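Local coordinates for protein transcription anti-terminator antagonist UpxZ (Bacteroides uniformis ATCC 8492, PDB 4EPZ) that probably antagonises transcription anti-termination, thereby regulating the synthesis of capsular polysaccharides, at residues 90-95 and 113-118. Numbering follows the deposited sequence.
Sequences RIYNIM and SETYDE
Tyr92, on helix 80-92, reaches across to Asp117, the N-cap of helix 118-129, and ties helix 80-92 to the bend between helices 102-115 and 118-129 at the surface of this chain of helices. The two backbones stay well apart, 11.1 Å between the CA atoms of Tyr92 and Asp117, and the long phenol spans that distance. The path out along Asp117 begins with CG anti to the backbone N (chi1 176°), which aims the carboxylate at the incoming ring. Asp117 CB already lies 3.4 Å from Tyr92 OH. Beyond CG the two oxygens divide the work. OD1 accepts from the backbone N of Glu119 and caps the first turn of helix 118-129, while OD2 accepts a hydrogen bond from the phenol, with Tyr92 OH a short 2.6 Å from Asp117 OD2. The bond uses the anti lone pair of OD2, the one pointing away from OD1; cap and cross-link thus fall on different oxygens. Asp117 OD2 sits at the ring edge, in plane, also 3.4 Å from Tyr92 CE1, and ring and carboxylate are nearly coplanar, 23° apart. With the carboxylate gone, as in an alanine here, the Tyr92 hydroxyl would probably lose this acceptor and the backbone N of Glu119 its side-chain cap.

Thr115 flanks the same hydroxyl: its CG2 methyl comes to 3.7 Å from Tyr92 OH, near the plane of the ring. Leu120 of helix 118-129 touches the side chains of both Tyr92 and Thr115. Tyr116, with positive phi, breaks out of helix 102-115 and brings Asp117 round to begin the next helix. An ST turn spans this bend: Thr115 OG1, which also bonds to Gly111 O, accepts from Asp117 N at 3.0 Å, with an N-H...O angle of 154°.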
ATOM      1  N   ARG A  90      12.620  -0.723   3.355  1.00 16.62           N
ATOM      2  CA  ARG A  90      12.992  -0.528   1.943  1.00 16.32           C
ATOM      3  C   ARG A  90      12.369   0.762   1.385  1.00 16.85           C
ATOM      4  O   ARG A  90      13.011   1.471   0.586  1.00 17.77           O
ATOM      5  CB  ARG A  90      12.566  -1.746   1.119  1.00 16.81           C
ATOM      6  CG  ARG A  90      13.444  -2.984   1.407  1.00 18.24           C
ATOM      7  CD  ARG A  90      12.778  -4.238   0.847  1.00 22.06           C
ATOM      8  NE  ARG A  90      12.555  -4.143  -0.598  1.00 24.03           N
ATOM      9  CZ  ARG A  90      11.987  -5.092  -1.335  1.00 33.33           C
ATOM     10  NH1 ARG A  90      11.599  -6.233  -0.777  1.00 29.53           N
ATOM     11  NH2 ARG A  90      11.812  -4.914  -2.634  1.00 26.34           N
ATOM     12  N   ILE A  91      11.116   1.081   1.804  1.00 14.51           N
ATOM     13  CA  ILE A  91      10.459   2.306   1.324  1.00 14.75           C
ATOM     14  C   ILE A  91      11.149   3.550   1.898  1.00 19.06           C
ATOM     15  O   ILE A  91      11.394   4.500   1.151  1.00 18.25           O
ATOM     16  CB  ILE A  91       8.958   2.262   1.671  1.00 16.68           C
ATOM     17  CG1 ILE A  91       8.243   1.143   0.860  1.00 14.69           C
ATOM     18  CG2 ILE A  91       8.315   3.624   1.462  1.00 16.23           C
ATOM     19  CD1 ILE A  91       6.833   0.822   1.432  1.00 17.41           C
ATOM     20  N   TYR A  92      11.458   3.569   3.211  1.00 16.18           N
ATOM     21  CA  TYR A  92      12.140   4.724   3.798  1.00 16.66           C
ATOM     22  C   TYR A  92      13.502   4.969   3.110  1.00 20.87           C
ATOM     23  O   TYR A  92      13.881   6.119   2.934  1.00 20.19           O
ATOM     24  CB  TYR A  92      12.354   4.518   5.297  1.00 18.03           C
ATOM     25  CG  TYR A  92      11.183   4.930   6.164  1.00 20.14           C
ATOM     26  CD1 TYR A  92      10.921   6.275   6.425  1.00 22.13           C
ATOM     27  CD2 TYR A  92      10.394   3.976   6.805  1.00 21.25           C
ATOM     28  CE1 TYR A  92       9.880   6.661   7.271  1.00 21.02           C
ATOM     29  CE2 TYR A  92       9.351   4.350   7.650  1.00 20.83           C
ATOM     30  CZ  TYR A  92       9.086   5.695   7.863  1.00 20.33           C
ATOM     31  OH  TYR A  92       8.094   6.043   8.734  1.00 19.21           O
ATOM     32  N   ASN A  93      14.166   3.911   2.625  1.00 17.96           N
ATOM     33  CA  ASN A  93      15.453   4.052   1.937  1.00 19.19           C
ATOM     34  C   ASN A  93      15.344   4.664   0.553  1.00 24.12           C
ATOM     35  O   ASN A  93      16.369   5.101   0.019  1.00 23.83           O
ATOM     36  CB  ASN A  93      16.162   2.698   1.835  1.00 22.71           C
ATOM     37  CG  ASN A  93      16.670   2.190   3.151  1.00 28.82           C
ATOM     38  OD1 ASN A  93      16.776   2.921   4.152  1.00 26.48           O
ATOM     39  ND2 ASN A  93      16.961   0.909   3.189  1.00 24.91           N
ATOM     40  N   ILE A  94      14.153   4.683  -0.062  1.00 18.25           N
ATOM     41  CA  ILE A  94      14.065   5.278  -1.407  1.00 18.35           C
ATOM     42  C   ILE A  94      13.143   6.510  -1.452  1.00 21.18           C
ATOM     43  O   ILE A  94      13.139   7.197  -2.470  1.00 21.13           O
ATOM     44  CB  ILE A  94      13.587   4.219  -2.465  1.00 21.18           C
ATOM     45  CG1 ILE A  94      12.133   3.736  -2.194  1.00 22.75           C
ATOM     46  CG2 ILE A  94      14.604   3.083  -2.589  1.00 23.67           C
ATOM     47  CD1 ILE A  94      11.483   2.953  -3.320  1.00 27.91           C
HETATM   48  N   MSE A  95      12.289   6.735  -0.416  1.00 19.00           N
HETATM   49  CA  MSE A  95      11.250   7.772  -0.486  1.00 19.86           C
HETATM   50  C   MSE A  95      11.762   9.137  -0.945  1.00 24.87           C
HETATM   51  O   MSE A  95      11.171   9.715  -1.865  1.00 24.83           O
HETATM   52  CB  MSE A  95      10.516   7.910   0.877  1.00 21.52           C
HETATM   53  CG  MSE A  95       9.323   8.830   0.811  1.00 26.40           C
HETATM   54 SE   MSE A  95       7.922   7.938  -0.182  0.75 30.50          SE
HETATM   55  CE  MSE A  95       7.222   6.942   1.241  1.00 25.42           C
ATOM     56  N   SER A 113      -0.019   4.436   7.045  1.00 17.00           N
ATOM     57  CA  SER A 113      -0.977   3.541   7.706  1.00 16.40           C
ATOM     58  C   SER A 113      -0.311   2.516   8.621  1.00 19.40           C
ATOM     59  O   SER A 113      -0.937   2.032   9.575  1.00 20.48           O
ATOM     60  CB  SER A 113      -1.786   2.788   6.668  1.00 19.32           C
ATOM     61  OG  SER A 113      -1.076   1.695   6.104  1.00 18.95           O
ATOM     62  N   GLU A 114       0.933   2.159   8.308  1.00 15.49           N
ATOM     63  CA  GLU A 114       1.693   1.151   9.061  1.00 16.84           C
ATOM     64  C   GLU A 114       2.484   1.731  10.212  1.00 23.81           C
ATOM     65  O   GLU A 114       2.818   0.998  11.142  1.00 27.12           O
ATOM     66  CB  GLU A 114       2.688   0.440   8.147  1.00 17.90           C
ATOM     67  CG  GLU A 114       2.017  -0.501   7.157  1.00 23.73           C
ATOM     68  CD  GLU A 114       1.450  -1.785   7.732  1.00 28.62           C
ATOM     69  OE1 GLU A 114       1.864  -2.190   8.842  1.00 28.57           O
ATOM     70  OE2 GLU A 114       0.554  -2.368   7.084  1.00 29.29           O
ATOM     71  N   THR A 115       2.801   3.015  10.158  1.00 17.32           N
ATOM     72  CA  THR A 115       3.692   3.651  11.128  1.00 17.99           C
ATOM     73  C   THR A 115       3.076   4.745  11.960  1.00 20.46           C
ATOM     74  O   THR A 115       3.593   5.028  13.068  1.00 20.69           O
ATOM     75  CB  THR A 115       4.865   4.307  10.351  1.00 21.49           C
ATOM     76  OG1 THR A 115       4.342   5.294   9.432  1.00 19.62           O
ATOM     77  CG2 THR A 115       5.706   3.277   9.555  1.00 20.27           C
ATOM     78  N   TYR A 116       2.053   5.444  11.393  1.00 18.30           N
ATOM     79  CA  TYR A 116       1.490   6.672  11.912  1.00 18.31           C
ATOM     80  C   TYR A 116       2.631   7.691  12.103  1.00 21.31           C
ATOM     81  O   TYR A 116       2.642   8.458  13.070  1.00 22.84           O
ATOM     82  CB  TYR A 116       0.627   6.462  13.167  1.00 20.32           C
ATOM     83  CG  TYR A 116      -0.726   5.975  12.729  1.00 21.99           C
ATOM     84  CD1 TYR A 116      -1.663   6.859  12.201  1.00 22.92           C
ATOM     85  CD2 TYR A 116      -1.016   4.616  12.679  1.00 22.35           C
ATOM     86  CE1 TYR A 116      -2.853   6.411  11.653  1.00 22.40           C
ATOM     87  CE2 TYR A 116      -2.233   4.160  12.176  1.00 23.39           C
ATOM     88  CZ  TYR A 116      -3.130   5.060  11.634  1.00 24.71           C
ATOM     89  OH  TYR A 116      -4.346   4.646  11.150  1.00 24.40           O
ATOM     90  N   ASP A 117       3.613   7.675  11.166  1.00 17.89           N
ATOM     91  CA  ASP A 117       4.712   8.649  11.122  1.00 16.88           C
ATOM     92  C   ASP A 117       4.110   9.946  10.566  1.00 21.58           C
ATOM     93  O   ASP A 117       3.785  10.017   9.376  1.00 20.31           O
ATOM     94  CB  ASP A 117       5.846   8.115  10.250  1.00 18.48           C
ATOM     95  CG  ASP A 117       7.023   9.039  10.016  1.00 21.03           C
ATOM     96  OD1 ASP A 117       6.995  10.190  10.519  1.00 21.67           O
ATOM     97  OD2 ASP A 117       8.004   8.587   9.424  1.00 21.94           O
ATOM     98  N   GLU A 118       3.998  10.988  11.416  1.00 19.73           N
ATOM     99  CA  GLU A 118       3.369  12.247  11.012  1.00 21.05           C
ATOM    100  C   GLU A 118       4.129  12.936   9.851  1.00 23.45           C
ATOM    101  O   GLU A 118       3.516  13.679   9.083  1.00 23.34           O
ATOM    102  CB  GLU A 118       3.203  13.182  12.218  1.00 23.93           C
ATOM    103  CG  GLU A 118       2.159  12.673  13.212  1.00 29.43           C
ATOM    104  CD  GLU A 118       0.721  12.455  12.749  1.00 51.99           C
ATOM    105  OE1 GLU A 118       0.354  12.902  11.635  1.00 39.87           O
ATOM    106  OE2 GLU A 118      -0.046  11.825  13.513  1.00 45.53           O
TER